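Local coordinates for pyoverdine synthetase F (Pseudomonas aeruginosa PAO1, PDB 6CUL), which is a pyoverdine synthetase protein with an alpha/beta fold built on a mixed, mostly parallel, Rossmann-like sheet, at residues Tyr8-Arg13 with Val56-Asp61; Asp61-Leu66 with Tyr110-Arg115; Leu104-Thr109 with Glu128-Asp133; Ala122-Phe127 with Leu148-Asp153. All blocks are in the same frame, centred on the assembly; numbering follows the deposited sequence.

Interaction 1. Residues Tyr8-Arg13 with Val56-Asp61; sequences YIWSLR and VGVIYD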
loop_
_atom_site.group_PDB
_atom_site.type_symbol
_atom_site.label_atom_id
_atom_site.label_comp_id
_atom_site.label_asym_id
_atom_site.label_seq_id
_atom_site.Cartn_x
_atom_site.Cartn_y
_atom_site.Cartn_z
ATOM N N TYR A 8 4.702 -4.798 8.478
ATOM C CA TYR A 8 4.230 -4.318 7.218
ATOM C C TYR A 8 3.317 -5.330 6.476
ATOM O O TYR A 8 3.528 -6.487 6.531
ATOM C CB TYR A 8 5.480 -3.932 6.417
ATOM C CG TYR A 8 5.302 -3.182 5.136
ATOM C CD1 TYR A 8 4.840 -3.797 4.023
ATOM C CD2 TYR A 8 5.656 -1.883 5.042
ATOM C CE1 TYR A 8 4.701 -3.139 2.859
ATOM C CE2 TYR A 8 5.528 -1.213 3.878
ATOM C CZ TYR A 8 5.043 -1.849 2.771
ATOM O OH TYR A 8 4.932 -1.195 1.598
ATOM N N ILE A 9 2.262 -4.849 5.871
ATOM C CA ILE A 9 1.338 -5.705 5.145
ATOM C C ILE A 9 0.975 -5.241 3.734
ATOM O O ILE A 9 0.590 -4.138 3.567
ATOM C CB ILE A 9 -0.006 -5.911 5.907
ATOM C CG1 ILE A 9 0.211 -6.240 7.361
ATOM C CG2 ILE A 9 -0.828 -6.990 5.260
ATOM C CD1 ILE A 9 -1.045 -6.354 8.149
ATOM N N TRP A 10 1.096 -6.101 2.755
ATOM C CA TRP A 10 0.692 -5.786 1.432
ATOM C C TRP A 10 0.277 -7.010 0.565
ATOM O O TRP A 10 0.808 -8.057 0.671
ATOM C CB TRP A 10 1.772 -4.998 0.779
ATOM C CG TRP A 10 2.975 -5.758 0.518
ATOM C CD1 TRP A 10 3.336 -6.914 1.065
ATOM C CD2 TRP A 10 4.021 -5.389 -0.354
ATOM N NE1 TRP A 10 4.513 -7.301 0.601
ATOM C CE2 TRP A 10 4.969 -6.373 -0.279
ATOM C CE3 TRP A 10 4.268 -4.286 -1.154
ATOM C CZ2 TRP A 10 6.076 -6.324 -0.986
ATOM C CZ3 TRP A 10 5.372 -4.248 -1.834
ATOM C CH2 TRP A 10 6.261 -5.243 -1.757
ATOM N N SER A 11 -0.658 -6.834 -0.301
ATOM C CA SER A 11 -1.044 -7.893 -1.136
ATOM C C SER A 11 -0.059 -7.878 -2.264
ATOM O O SER A 11 -0.100 -6.971 -3.000
ATOM C CB SER A 11 -2.401 -7.588 -1.740
ATOM O OG SER A 11 -3.448 -7.719 -0.861
ATOM N N LEU A 12 0.719 -8.917 -2.475
ATOM C CA LEU A 12 1.667 -8.949 -3.553
ATOM C C LEU A 12 1.050 -8.682 -4.928
ATOM O O LEU A 12 1.660 -8.080 -5.728
ATOM C CB LEU A 12 2.344 -10.295 -3.608
ATOM C CG LEU A 12 3.289 -10.667 -2.496
ATOM C CD1 LEU A 12 3.873 -12.010 -2.710
ATOM C CD2 LEU A 12 4.400 -9.672 -2.318
ATOM N N ARG A 13 -0.166 -9.117 -5.151
ATOM C CA ARG A 13 -0.835 -8.907 -6.384
ATOM C C ARG A 13 -1.008 -7.423 -6.710
ATOM O O ARG A 13 -0.976 -7.086 -7.821
ATOM C CB ARG A 13 -2.137 -9.689 -6.421
ATOM C CG ARG A 13 -3.139 -9.477 -5.313
ATOM C CD ARG A 13 -4.039 -10.677 -5.151
ATOM N NE ARG A 13 -5.031 -10.559 -4.141
ATOM C CZ ARG A 13 -4.803 -10.557 -2.863
ATOM N NH1 ARG A 13 -3.615 -10.685 -2.395
ATOM N NH2 ARG A 13 -5.776 -10.423 -2.062
ATOM N N VAL A 56 9.574 -5.669 11.605
ATOM C CA VAL A 56 9.624 -7.027 12.089
ATOM C C VAL A 56 9.073 -8.082 11.169
ATOM O O VAL A 56 9.653 -9.095 11.041
ATOM C CB VAL A 56 9.115 -7.144 13.532
ATOM C CG1 VAL A 56 9.987 -6.336 14.435
ATOM C CG2 VAL A 56 7.677 -6.730 13.646
ATOM N N GLY A 57 7.988 -7.834 10.498
ATOM C CA GLY A 57 7.480 -8.803 9.579
ATOM C C GLY A 57 6.920 -8.187 8.342
ATOM O O GLY A 57 6.409 -7.127 8.388
ATOM N N VAL A 58 7.011 -8.876 7.235
ATOM C CA VAL A 58 6.470 -8.342 5.996
ATOM C C VAL A 58 5.420 -9.324 5.481
ATOM O O VAL A 58 5.682 -10.134 4.649
ATOM C CB VAL A 58 7.552 -8.089 4.897
ATOM C CG1 VAL A 58 6.918 -7.582 3.632
ATOM C CG2 VAL A 58 8.607 -7.102 5.346
ATOM N N ILE A 59 4.248 -9.219 6.027
ATOM C CA ILE A 59 3.126 -10.025 5.712
ATOM C C ILE A 59 2.471 -9.737 4.346
ATOM O O ILE A 59 2.425 -8.668 3.901
ATOM C CB ILE A 59 2.126 -9.908 6.874
ATOM C CG1 ILE A 59 2.835 -10.104 8.219
ATOM C CG2 ILE A 59 0.998 -10.900 6.745
ATOM C CD1 ILE A 59 2.211 -9.464 9.393
ATOM N N TYR A 60 2.042 -10.757 3.674
ATOM C CA TYR A 60 1.392 -10.614 2.411
ATOM C C TYR A 60 0.229 -11.597 2.430
ATOM O O TYR A 60 0.347 -12.634 2.956
ATOM C CB TYR A 60 2.394 -10.791 1.276
ATOM C CG TYR A 60 2.676 -12.151 0.936
ATOM C CD1 TYR A 60 3.567 -12.915 1.625
ATOM C CD2 TYR A 60 2.008 -12.714 -0.068
ATOM C CE1 TYR A 60 3.750 -14.215 1.264
ATOM C CE2 TYR A 60 2.187 -13.996 -0.442
ATOM C CZ TYR A 60 3.053 -14.727 0.213
ATOM O OH TYR A 60 3.146 -15.964 -0.234
ATOM N N ASP A 61 -0.895 -11.252 1.891
ATOM C CA ASP A 61 -1.994 -12.139 1.933
ATOM C C ASP A 61 -2.312 -13.040 0.759
ATOM O O ASP A 61 -3.229 -13.762 0.851
ATOM C CB ASP A 61 -3.231 -11.330 2.183
ATOM C CG ASP A 61 -3.801 -10.775 0.964
ATOM O OD1 ASP A 61 -3.144 -10.102 0.244
ATOM O OD2 ASP A 61 -4.925 -10.988 0.741
#
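Tyr8 and Ile9 pair in parallel with Val58 and Ile59. Tyr8 N bonds to Gly57 O at 2.9 Å, and Trp10 N to Ile59 O at 3.1 Å; between them Ile59 N makes a weak bond to Tyr8 O. Ile9 and Ile59 lie side by side on one sheet face. Tyr8 and Val58 share the other. Where helix 12-17 begins, Leu12 CD1 sits over one face of the ring of Tyr60, the last residue of strand 55-60, 3.3 Å from its CD2. Trp10 NE1 is buried beside Val58 CG1 without a polar partner. The polar end gathers on Asp61, whose CG sits between its N and carbonyl carbon (chi1 85°) and turns the carboxylate to Ser11 and Arg13. Asp61 OD1 accepts from Ser11 OG at 2.6 Å and from Arg13 NH1 at 2.7 Å, from opposite faces of the carboxylate. Arg13 NH1 also bridges to Asp62. Strand 6-9 runs between 55-60 and 142-145, and helix 36-46 covers the face of Tyr8 and Val58.

Interaction 2. Residues Asp61-Leu66 with Tyr110-Arg115; sequences DDDAEL and YRRYPR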
loop_
_atom_site.group_PDB
_atom_site.type_symbol
_atom_site.label_atom_id
_atom_site.label_comp_id
_atom_site.label_asym_id
_atom_site.label_seq_id
_atom_site.Cartn_x
_atom_site.Cartn_y
_atom_site.Cartn_z
ATOM N N ASP A 61 -0.895 -11.252 1.891
ATOM C CA ASP A 61 -1.994 -12.139 1.933
ATOM C C ASP A 61 -2.312 -13.040 0.759
ATOM O O ASP A 61 -3.229 -13.762 0.851
ATOM C CB ASP A 61 -3.231 -11.330 2.183
ATOM C CG ASP A 61 -3.801 -10.775 0.964
ATOM O OD1 ASP A 61 -3.144 -10.102 0.244
ATOM O OD2 ASP A 61 -4.925 -10.988 0.741
ATOM N N ASP A 62 -1.537 -13.027 -0.284
ATOM C CA ASP A 62 -1.895 -13.782 -1.445
ATOM C C ASP A 62 -1.879 -15.275 -1.263
ATOM O O ASP A 62 -1.176 -15.759 -0.447
ATOM C CB ASP A 62 -0.963 -13.427 -2.566
ATOM C CG ASP A 62 -0.697 -11.990 -2.662
ATOM O OD1 ASP A 62 -0.093 -11.412 -1.799
ATOM O OD2 ASP A 62 -1.087 -11.435 -3.630
ATOM N N ASP A 63 -2.683 -16.003 -1.989
ATOM C CA ASP A 63 -2.552 -17.432 -1.863
ATOM C C ASP A 63 -2.312 -18.145 -3.182
ATOM O O ASP A 63 -3.025 -17.961 -4.087
ATOM C CB ASP A 63 -3.705 -18.076 -1.082
ATOM C CG ASP A 63 -3.553 -19.565 -0.981
ATOM O OD1 ASP A 63 -2.773 -20.124 -0.205
ATOM O OD2 ASP A 63 -4.118 -20.158 -1.837
ATOM N N ALA A 64 -1.319 -18.963 -3.208
ATOM C CA ALA A 64 -0.968 -19.689 -4.377
ATOM C C ALA A 64 -2.074 -20.614 -4.894
ATOM O O ALA A 64 -2.132 -20.864 -6.042
ATOM C CB ALA A 64 0.318 -20.420 -4.164
ATOM N N GLU A 65 -3.000 -21.009 -4.062
ATOM C CA GLU A 65 -4.072 -21.805 -4.533
ATOM C C GLU A 65 -5.201 -21.019 -5.152
ATOM O O GLU A 65 -6.243 -21.564 -5.232
ATOM C CB GLU A 65 -4.637 -22.623 -3.434
ATOM C CG GLU A 65 -3.755 -23.697 -2.937
ATOM C CD GLU A 65 -3.701 -24.921 -3.803
ATOM O OE1 GLU A 65 -4.493 -25.033 -4.733
ATOM O OE2 GLU A 65 -2.858 -25.761 -3.533
ATOM N N LEU A 66 -5.039 -19.780 -5.471
ATOM C CA LEU A 66 -6.110 -19.082 -6.089
ATOM C C LEU A 66 -5.585 -18.817 -7.461
ATOM O O LEU A 66 -4.611 -18.172 -7.582
ATOM C CB LEU A 66 -6.450 -17.821 -5.368
ATOM C CG LEU A 66 -7.660 -17.879 -4.482
ATOM C CD1 LEU A 66 -7.975 -16.478 -4.067
ATOM C CD2 LEU A 66 -8.844 -18.460 -5.136
ATOM N N TYR A 110 -10.103 -17.569 2.404
ATOM C CA TYR A 110 -11.501 -17.427 2.461
ATOM C C TYR A 110 -12.012 -16.881 1.179
ATOM O O TYR A 110 -13.126 -17.097 0.905
ATOM C CB TYR A 110 -11.890 -16.489 3.613
ATOM C CG TYR A 110 -11.678 -15.001 3.392
ATOM C CD1 TYR A 110 -12.591 -14.272 2.689
ATOM C CD2 TYR A 110 -10.601 -14.339 3.921
ATOM C CE1 TYR A 110 -12.441 -12.957 2.491
ATOM C CE2 TYR A 110 -10.427 -13.000 3.736
ATOM C CZ TYR A 110 -11.363 -12.310 3.009
ATOM O OH TYR A 110 -11.242 -10.998 2.747
ATOM N N ARG A 111 -11.211 -16.200 0.415
ATOM C CA ARG A 111 -11.604 -15.717 -0.873
ATOM C C ARG A 111 -11.936 -16.840 -1.894
ATOM O O ARG A 111 -12.595 -16.567 -2.810
ATOM C CB ARG A 111 -10.596 -14.722 -1.407
ATOM C CG ARG A 111 -10.600 -13.363 -0.772
ATOM C CD ARG A 111 -9.564 -12.479 -1.354
ATOM N NE ARG A 111 -8.241 -13.031 -1.281
ATOM C CZ ARG A 111 -7.419 -13.230 -2.276
ATOM N NH1 ARG A 111 -7.730 -12.924 -3.458
ATOM N NH2 ARG A 111 -6.260 -13.715 -2.037
ATOM N N ARG A 112 -11.510 -18.064 -1.661
ATOM C CA ARG A 112 -11.818 -19.196 -2.505
ATOM C C ARG A 112 -13.309 -19.409 -2.535
ATOM O O ARG A 112 -13.825 -19.692 -3.519
ATOM C CB ARG A 112 -11.137 -20.450 -1.980
ATOM C CG ARG A 112 -9.628 -20.444 -1.961
ATOM C CD ARG A 112 -9.013 -21.573 -1.176
ATOM N NE ARG A 112 -7.652 -21.351 -0.764
ATOM C CZ ARG A 112 -6.790 -22.294 -0.449
ATOM N NH1 ARG A 112 -7.103 -23.525 -0.520
ATOM N NH2 ARG A 112 -5.614 -21.983 -0.083
ATOM N N TYR A 113 -13.967 -19.285 -1.421
ATOM C CA TYR A 113 -15.390 -19.371 -1.361
ATOM C C TYR A 113 -16.010 -18.103 -1.928
ATOM O O TYR A 113 -15.421 -17.102 -1.877
ATOM C CB TYR A 113 -15.829 -19.466 0.086
ATOM C CG TYR A 113 -15.516 -20.747 0.763
ATOM C CD1 TYR A 113 -16.282 -21.842 0.558
ATOM C CD2 TYR A 113 -14.462 -20.855 1.641
ATOM C CE1 TYR A 113 -16.001 -23.029 1.183
ATOM C CE2 TYR A 113 -14.181 -22.038 2.272
ATOM C CZ TYR A 113 -14.957 -23.135 2.038
ATOM O OH TYR A 113 -14.709 -24.314 2.644
ATOM N N PRO A 114 -17.240 -18.143 -2.436
ATOM C CA PRO A 114 -17.947 -16.970 -2.942
ATOM C C PRO A 114 -18.186 -15.904 -1.926
ATOM O O PRO A 114 -18.169 -16.175 -0.770
ATOM C CB PRO A 114 -19.244 -17.509 -3.406
ATOM C CG PRO A 114 -18.982 -18.898 -3.683
ATOM C CD PRO A 114 -17.612 -19.276 -3.250
ATOM N N ARG A 115 -18.311 -14.676 -2.394
ATOM C CA ARG A 115 -18.458 -13.525 -1.559
ATOM C C ARG A 115 -19.728 -13.513 -0.779
ATOM O O ARG A 115 -20.738 -13.806 -1.300
ATOM C CB ARG A 115 -18.428 -12.328 -2.443
ATOM C CG ARG A 115 -18.566 -11.033 -1.743
ATOM C CD ARG A 115 -17.978 -9.975 -2.569
ATOM N NE ARG A 115 -17.087 -9.215 -1.737
ATOM C CZ ARG A 115 -17.363 -8.063 -1.182
ATOM N NH1 ARG A 115 -18.514 -7.459 -1.356
ATOM N NH2 ARG A 115 -16.451 -7.523 -0.440
#
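Leu66 spreads its two methyl groups between Arg111 and Arg112. Its CD1 lies 3.4 Å above one face of the Arg111 guanidinium, toward the rim. Its CD2 packs 3.8 Å from Arg112 CG, on the aliphatic part of that chain. Arg112 runs extended from CG to NE past Leu66 and brings NH2 to Asp63 OD2, a salt bridge of 2.9 Å. Their planar ends are 33° apart. Glu65 CB lies 3.5 Å above one face of the same guanidinium, toward its rim. Asp63 OD2 also accepts from Glu65 N at 2.6 Å, which makes an Asx turn inside the type I turn from Asp63 to Leu66. Arg111 pairs mainly with Asp69, outside the contact. No hydrogen bond is assigned across the contact. Its polar link is the Asp63-Arg112 salt bridge; Asp61 OD2 and Arg111 NH2, 4.1 Å apart, attract by charge alone, with no N-H aimed at the oxygen. Arg112 NE is buried without a partner. Asp63 serves both the turn and Arg112, so loop shape and arginine placing are probably coupled.

Interaction 3. Residues Leu104-Thr109 with Glu128-Asp133; sequences LSVPST and ERRLHD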
loop_
_atom_site.group_PDB
_atom_site.type_symbol
_atom_site.label_atom_id
_atom_site.label_comp_id
_atom_site.label_asym_id
_atom_site.label_seq_id
_atom_site.Cartn_x
_atom_site.Cartn_y
_atom_site.Cartn_z
ATOM N N LEU A 104 6.004 -13.046 5.180
ATOM C CA LEU A 104 5.041 -13.896 5.855
ATOM C C LEU A 104 3.733 -13.970 5.124
ATOM O O LEU A 104 3.261 -12.973 4.670
ATOM C CB LEU A 104 4.677 -13.318 7.198
ATOM C CG LEU A 104 5.687 -13.444 8.283
ATOM C CD1 LEU A 104 5.165 -12.904 9.575
ATOM C CD2 LEU A 104 5.959 -14.891 8.426
ATOM N N SER A 105 3.122 -15.130 5.034
ATOM C CA SER A 105 1.862 -15.186 4.401
ATOM C C SER A 105 0.841 -15.527 5.434
ATOM O O SER A 105 1.016 -16.498 6.124
ATOM C CB SER A 105 1.782 -16.218 3.317
ATOM O OG SER A 105 0.672 -15.971 2.480
ATOM N N VAL A 106 -0.221 -14.746 5.501
ATOM C CA VAL A 106 -1.344 -15.001 6.353
ATOM C C VAL A 106 -2.422 -14.992 5.273
ATOM O O VAL A 106 -3.183 -14.089 5.184
ATOM C CB VAL A 106 -1.573 -13.958 7.411
ATOM C CG1 VAL A 106 -2.986 -14.014 7.920
ATOM C CG2 VAL A 106 -0.630 -14.136 8.528
ATOM N N PRO A 107 -2.490 -16.057 4.488
ATOM C CA PRO A 107 -3.381 -16.039 3.343
ATOM C C PRO A 107 -4.878 -15.899 3.557
ATOM O O PRO A 107 -5.406 -16.603 4.311
ATOM C CB PRO A 107 -3.075 -17.361 2.666
ATOM C CG PRO A 107 -1.820 -17.829 3.256
ATOM C CD PRO A 107 -1.807 -17.330 4.625
ATOM N N SER A 108 -5.503 -14.983 2.829
ATOM C CA SER A 108 -6.922 -14.785 2.818
ATOM C C SER A 108 -7.556 -15.728 1.849
ATOM O O SER A 108 -8.151 -15.346 0.893
ATOM C CB SER A 108 -7.330 -13.369 2.426
ATOM O OG SER A 108 -6.727 -12.874 1.299
ATOM N N THR A 109 -7.403 -16.989 2.213
ATOM C CA THR A 109 -7.928 -18.183 1.574
ATOM C C THR A 109 -9.449 -18.221 1.477
ATOM O O THR A 109 -9.969 -18.627 0.512
ATOM C CB THR A 109 -7.487 -19.357 2.341
ATOM O OG1 THR A 109 -7.727 -19.127 3.721
ATOM C CG2 THR A 109 -6.105 -19.516 2.099
ATOM N N GLU A 128 -8.525 -12.338 9.658
ATOM C CA GLU A 128 -8.298 -11.228 10.523
ATOM C C GLU A 128 -7.847 -11.790 11.867
ATOM O O GLU A 128 -6.968 -11.240 12.459
ATOM C CB GLU A 128 -9.535 -10.392 10.735
ATOM C CG GLU A 128 -10.213 -9.949 9.484
ATOM C CD GLU A 128 -10.947 -8.653 9.634
ATOM O OE1 GLU A 128 -10.336 -7.707 10.081
ATOM O OE2 GLU A 128 -12.106 -8.552 9.287
ATOM N N ARG A 129 -8.443 -12.872 12.334
ATOM C CA ARG A 129 -8.022 -13.439 13.577
ATOM C C ARG A 129 -6.575 -13.904 13.501
ATOM O O ARG A 129 -5.859 -13.689 14.410
ATOM C CB ARG A 129 -8.932 -14.535 13.985
ATOM C CG ARG A 129 -8.602 -15.051 15.345
ATOM C CD ARG A 129 -7.524 -16.116 15.358
ATOM N NE ARG A 129 -7.840 -17.252 14.544
ATOM C CZ ARG A 129 -6.972 -18.180 14.217
ATOM N NH1 ARG A 129 -5.738 -18.083 14.599
ATOM N NH2 ARG A 129 -7.332 -19.176 13.453
ATOM N N ARG A 130 -6.183 -14.521 12.396
ATOM C CA ARG A 130 -4.793 -14.864 12.127
ATOM C C ARG A 130 -3.912 -13.616 11.936
ATOM O O ARG A 130 -2.757 -13.682 12.175
ATOM C CB ARG A 130 -4.655 -15.721 10.890
ATOM C CG ARG A 130 -4.639 -17.201 11.117
ATOM C CD ARG A 130 -4.444 -18.010 9.844
ATOM N NE ARG A 130 -5.348 -17.667 8.742
ATOM C CZ ARG A 130 -5.011 -17.646 7.454
ATOM N NH1 ARG A 130 -3.808 -17.913 7.078
ATOM N NH2 ARG A 130 -5.905 -17.324 6.566
ATOM N N LEU A 131 -4.412 -12.525 11.409
ATOM C CA LEU A 131 -3.598 -11.337 11.346
ATOM C C LEU A 131 -3.151 -10.893 12.754
ATOM O O LEU A 131 -1.995 -10.721 12.989
ATOM C CB LEU A 131 -4.324 -10.210 10.603
ATOM C CG LEU A 131 -4.563 -10.326 9.103
ATOM C CD1 LEU A 131 -5.144 -9.094 8.505
ATOM C CD2 LEU A 131 -3.318 -10.646 8.359
ATOM N N HIS A 132 -4.116 -10.754 13.654
ATOM C CA HIS A 132 -3.940 -10.329 15.040
ATOM C C HIS A 132 -2.990 -11.130 15.817
ATOM O O HIS A 132 -2.235 -10.651 16.575
ATOM C CB HIS A 132 -5.278 -10.365 15.779
ATOM C CG HIS A 132 -5.173 -10.063 17.237
ATOM N ND1 HIS A 132 -5.084 -11.041 18.191
ATOM C CD2 HIS A 132 -5.125 -8.897 17.905
ATOM C CE1 HIS A 132 -4.975 -10.493 19.372
ATOM N NE2 HIS A 132 -5.014 -9.193 19.226
ATOM N N ASP A 133 -3.096 -12.392 15.618
ATOM C CA ASP A 133 -2.349 -13.405 16.326
ATOM C C ASP A 133 -0.904 -13.380 15.968
ATOM O O ASP A 133 -0.100 -13.411 16.830
ATOM C CB ASP A 133 -2.867 -14.802 16.008
ATOM C CG ASP A 133 -4.056 -15.216 16.818
ATOM O OD1 ASP A 133 -4.770 -14.405 17.369
ATOM O OD2 ASP A 133 -4.295 -16.405 16.842
#
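Val106 CG1 presses on Leu131 CD2 at 3.4 Å, closer than usual van der Waals contact. This is the tight part. Phe127 and Ile59 also touch the valine, so it belongs to the packing between helix 118-136 and the sheet. The same CG1 lies 3.8 Å from Arg130 CB and about 4.0 Å above one face of the Arg130 guanidinium, near its rim. The valine and the arginine run alongside each other, pointing opposite ways. A bend at chi3 (-51°) turns the arginine end toward Pro107. There NH2 donates to Pro107 O with the carbonyl near the guanidinium plane; the modelled 2.4 Å is very short, so the exact length is doubtful. The same oxygen accepts from Thr109 N at 2.9 Å, which closes an inverse gamma turn centred on Ser108. The outer side is looser. Thr109 OG1 stays 3.8 Å from Arg130 NH2. On the exposed helix surface, Arg129 NH1 forms a salt bridge to Asp133 OD2, with Arg130 CG over one face of the Arg129 guanidinium. A cationic group thus meets a neutral backbone carbonyl here, which it would probably polarise, while apolar packing holds the buried side.

Interaction 4. Residues Ala122-Phe127 with Leu148-Asp153; sequences AGKSDF and LLVILD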
loop_
_atom_site.group_PDB
_atom_site.type_symbol
_atom_site.label_atom_id
_atom_site.label_comp_id
_atom_site.label_asym_id
_atom_site.label_seq_id
_atom_site.Cartn_x
_atom_site.Cartn_y
_atom_site.Cartn_z
ATOM N N ALA A 122 -16.917 -16.607 7.513
ATOM C CA ALA A 122 -16.248 -17.243 8.613
ATOM C C ALA A 122 -14.744 -17.251 8.395
ATOM O O ALA A 122 -14.029 -17.104 9.324
ATOM C CB ALA A 122 -16.725 -18.617 8.815
ATOM N N GLY A 123 -14.287 -17.473 7.191
ATOM C CA GLY A 123 -12.889 -17.382 6.859
ATOM C C GLY A 123 -12.292 -16.000 6.978
ATOM O O GLY A 123 -11.231 -15.868 7.457
ATOM N N LYS A 124 -13.000 -14.985 6.527
ATOM C CA LYS A 124 -12.491 -13.654 6.639
ATOM C C LYS A 124 -12.222 -13.319 8.084
ATOM O O LYS A 124 -11.185 -12.821 8.378
ATOM C CB LYS A 124 -13.477 -12.660 6.078
ATOM C CG LYS A 124 -12.953 -11.263 5.869
ATOM C CD LYS A 124 -13.946 -10.419 5.091
ATOM C CE LYS A 124 -13.520 -9.026 4.776
ATOM N NZ LYS A 124 -13.598 -8.288 5.987
ATOM N N SER A 125 -13.133 -13.640 8.974
ATOM C CA SER A 125 -12.888 -13.389 10.351
ATOM C C SER A 125 -11.684 -14.147 10.821
ATOM O O SER A 125 -10.896 -13.580 11.492
ATOM C CB SER A 125 -14.092 -13.754 11.221
ATOM O OG SER A 125 -13.783 -13.789 12.593
ATOM N N ASP A 126 -11.525 -15.400 10.488
ATOM C CA ASP A 126 -10.354 -16.122 10.941
ATOM C C ASP A 126 -9.021 -15.561 10.410
ATOM O O ASP A 126 -8.037 -15.678 11.054
ATOM C CB ASP A 126 -10.522 -17.614 10.666
ATOM C CG ASP A 126 -9.525 -18.455 11.349
ATOM O OD1 ASP A 126 -9.677 -18.739 12.493
ATOM O OD2 ASP A 126 -8.603 -18.888 10.734
ATOM N N PHE A 127 -9.012 -15.059 9.189
ATOM C CA PHE A 127 -7.869 -14.403 8.598
ATOM C C PHE A 127 -7.532 -13.144 9.365
ATOM O O PHE A 127 -6.404 -12.916 9.692
ATOM C CB PHE A 127 -8.159 -14.056 7.182
ATOM C CG PHE A 127 -7.355 -12.927 6.667
ATOM C CD1 PHE A 127 -6.046 -13.087 6.352
ATOM C CD2 PHE A 127 -7.926 -11.705 6.458
ATOM C CE1 PHE A 127 -5.322 -12.074 5.843
ATOM C CE2 PHE A 127 -7.200 -10.680 5.938
ATOM C CZ PHE A 127 -5.891 -10.872 5.633
ATOM N N LEU A 148 -2.953 -3.611 0.820
ATOM C CA LEU A 148 -3.479 -4.891 1.248
ATOM C C LEU A 148 -4.945 -4.845 0.822
ATOM O O LEU A 148 -5.676 -4.033 1.287
ATOM C CB LEU A 148 -3.348 -5.078 2.733
ATOM C CG LEU A 148 -4.320 -6.114 3.285
ATOM C CD1 LEU A 148 -4.084 -7.490 2.738
ATOM C CD2 LEU A 148 -4.309 -6.154 4.776
ATOM N N LEU A 149 -5.349 -5.759 -0.043
ATOM C CA LEU A 149 -6.650 -5.793 -0.665
ATOM C C LEU A 149 -7.868 -6.187 0.193
ATOM O O LEU A 149 -8.966 -5.944 -0.176
ATOM C CB LEU A 149 -6.571 -6.609 -1.960
ATOM C CG LEU A 149 -5.470 -6.386 -2.980
ATOM C CD1 LEU A 149 -5.636 -7.170 -4.227
ATOM C CD2 LEU A 149 -5.387 -4.956 -3.333
ATOM N N VAL A 150 -7.636 -6.830 1.314
ATOM C CA VAL A 150 -8.651 -7.206 2.221
ATOM C C VAL A 150 -9.002 -5.965 3.005
ATOM O O VAL A 150 -8.160 -5.192 3.300
ATOM C CB VAL A 150 -8.146 -8.334 3.116
ATOM C CG1 VAL A 150 -9.089 -8.678 4.226
ATOM C CG2 VAL A 150 -7.878 -9.558 2.312
ATOM N N ILE A 151 -10.261 -5.813 3.377
ATOM C CA ILE A 151 -10.720 -4.674 4.115
ATOM C C ILE A 151 -10.813 -5.076 5.513
ATOM O O ILE A 151 -11.583 -5.906 5.805
ATOM C CB ILE A 151 -12.141 -4.340 3.767
ATOM C CG1 ILE A 151 -12.322 -4.222 2.274
ATOM C CG2 ILE A 151 -12.544 -3.114 4.523
ATOM C CD1 ILE A 151 -11.192 -3.558 1.531
ATOM N N LEU A 152 -10.094 -4.429 6.383
ATOM C CA LEU A 152 -10.139 -4.857 7.739
ATOM C C LEU A 152 -11.262 -4.230 8.523
ATOM O O LEU A 152 -11.258 -3.106 8.719
ATOM C CB LEU A 152 -8.801 -4.555 8.384
ATOM C CG LEU A 152 -7.646 -5.434 7.924
ATOM C CD1 LEU A 152 -6.931 -4.813 6.766
ATOM C CD2 LEU A 152 -6.704 -5.714 9.041
ATOM N N ASP A 153 -12.296 -4.957 8.859
ATOM C CA ASP A 153 -13.353 -4.427 9.693
ATOM C C ASP A 153 -13.288 -4.936 11.122
ATOM O O ASP A 153 -13.770 -4.244 11.976
ATOM C CB ASP A 153 -14.768 -4.680 9.132
ATOM C CG ASP A 153 -15.159 -6.115 9.158
ATOM O OD1 ASP A 153 -14.263 -6.871 9.412
ATOM O OD2 ASP A 153 -16.281 -6.516 8.911
#
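Phe127 and Val150 approach from opposite directions, one from the helix and one from the loop. The methyl carbon Val150 CG1 meets ring atom Phe127 CE2 at 3.2 Å, obliquely to the ring. Phe127 has CG anti to its own N (chi1 155°), which directs the ring to the loop. One helical turn earlier, Lys124 reaches the same loop with an extended chain that bends only at chi4 (-74°). The bend brings NZ to Ile151 O at 3.1 Å, nearly along the C=O axis. NZ also lies 3.8 Å from Asp153 OD1, a long salt bridge, with the two side chains crossing at a slant. Glu128 lies close to the same aspartate, and the lysine charge probably eases that pairing of acids. Tyr110 touches both Lys124 and Val150. Helix 118-136 follows strand 103-105 and precedes the parallel strand 142-145. The connection passes over strands 55-60 and 6-9, which lie between them. The contact belongs to this beta-alpha-beta crossover, typical of Rossmann-like folds, and joins its helix to the loop leaving the second strand.

Asp61 belongs to both interaction 1 and interaction 2, and its OD2 bonds to Ser108 OG of interaction 3 at 2.7 Å. Interactions 3 and 4 use helix 118-136, with centres 8 Å apart. Ser11 OG joins interaction 1 to interaction 4 through Leu149 N at 2.9 Å. A citrate, probably from the crystallisation liquor, bonds to Arg13 and Arg111; the Ser108 and Val150 side chains come within about 5 Å of it (nearest atoms). N-(4-{[(2-amino-4-oxo-1,4-dihydroquinazolin-6-yl)methyl]amino}benzene-1-carbonyl)-D-glutamic acid lies about 7 Å from the side chain of Leu66 and about 8 Å from that of Arg13, nearest atoms, too far to touch either. Thr109, Tyr110, Arg112, Tyr113 and Pro114, from interactions 2 and 3, line a separate pocket for the same compound.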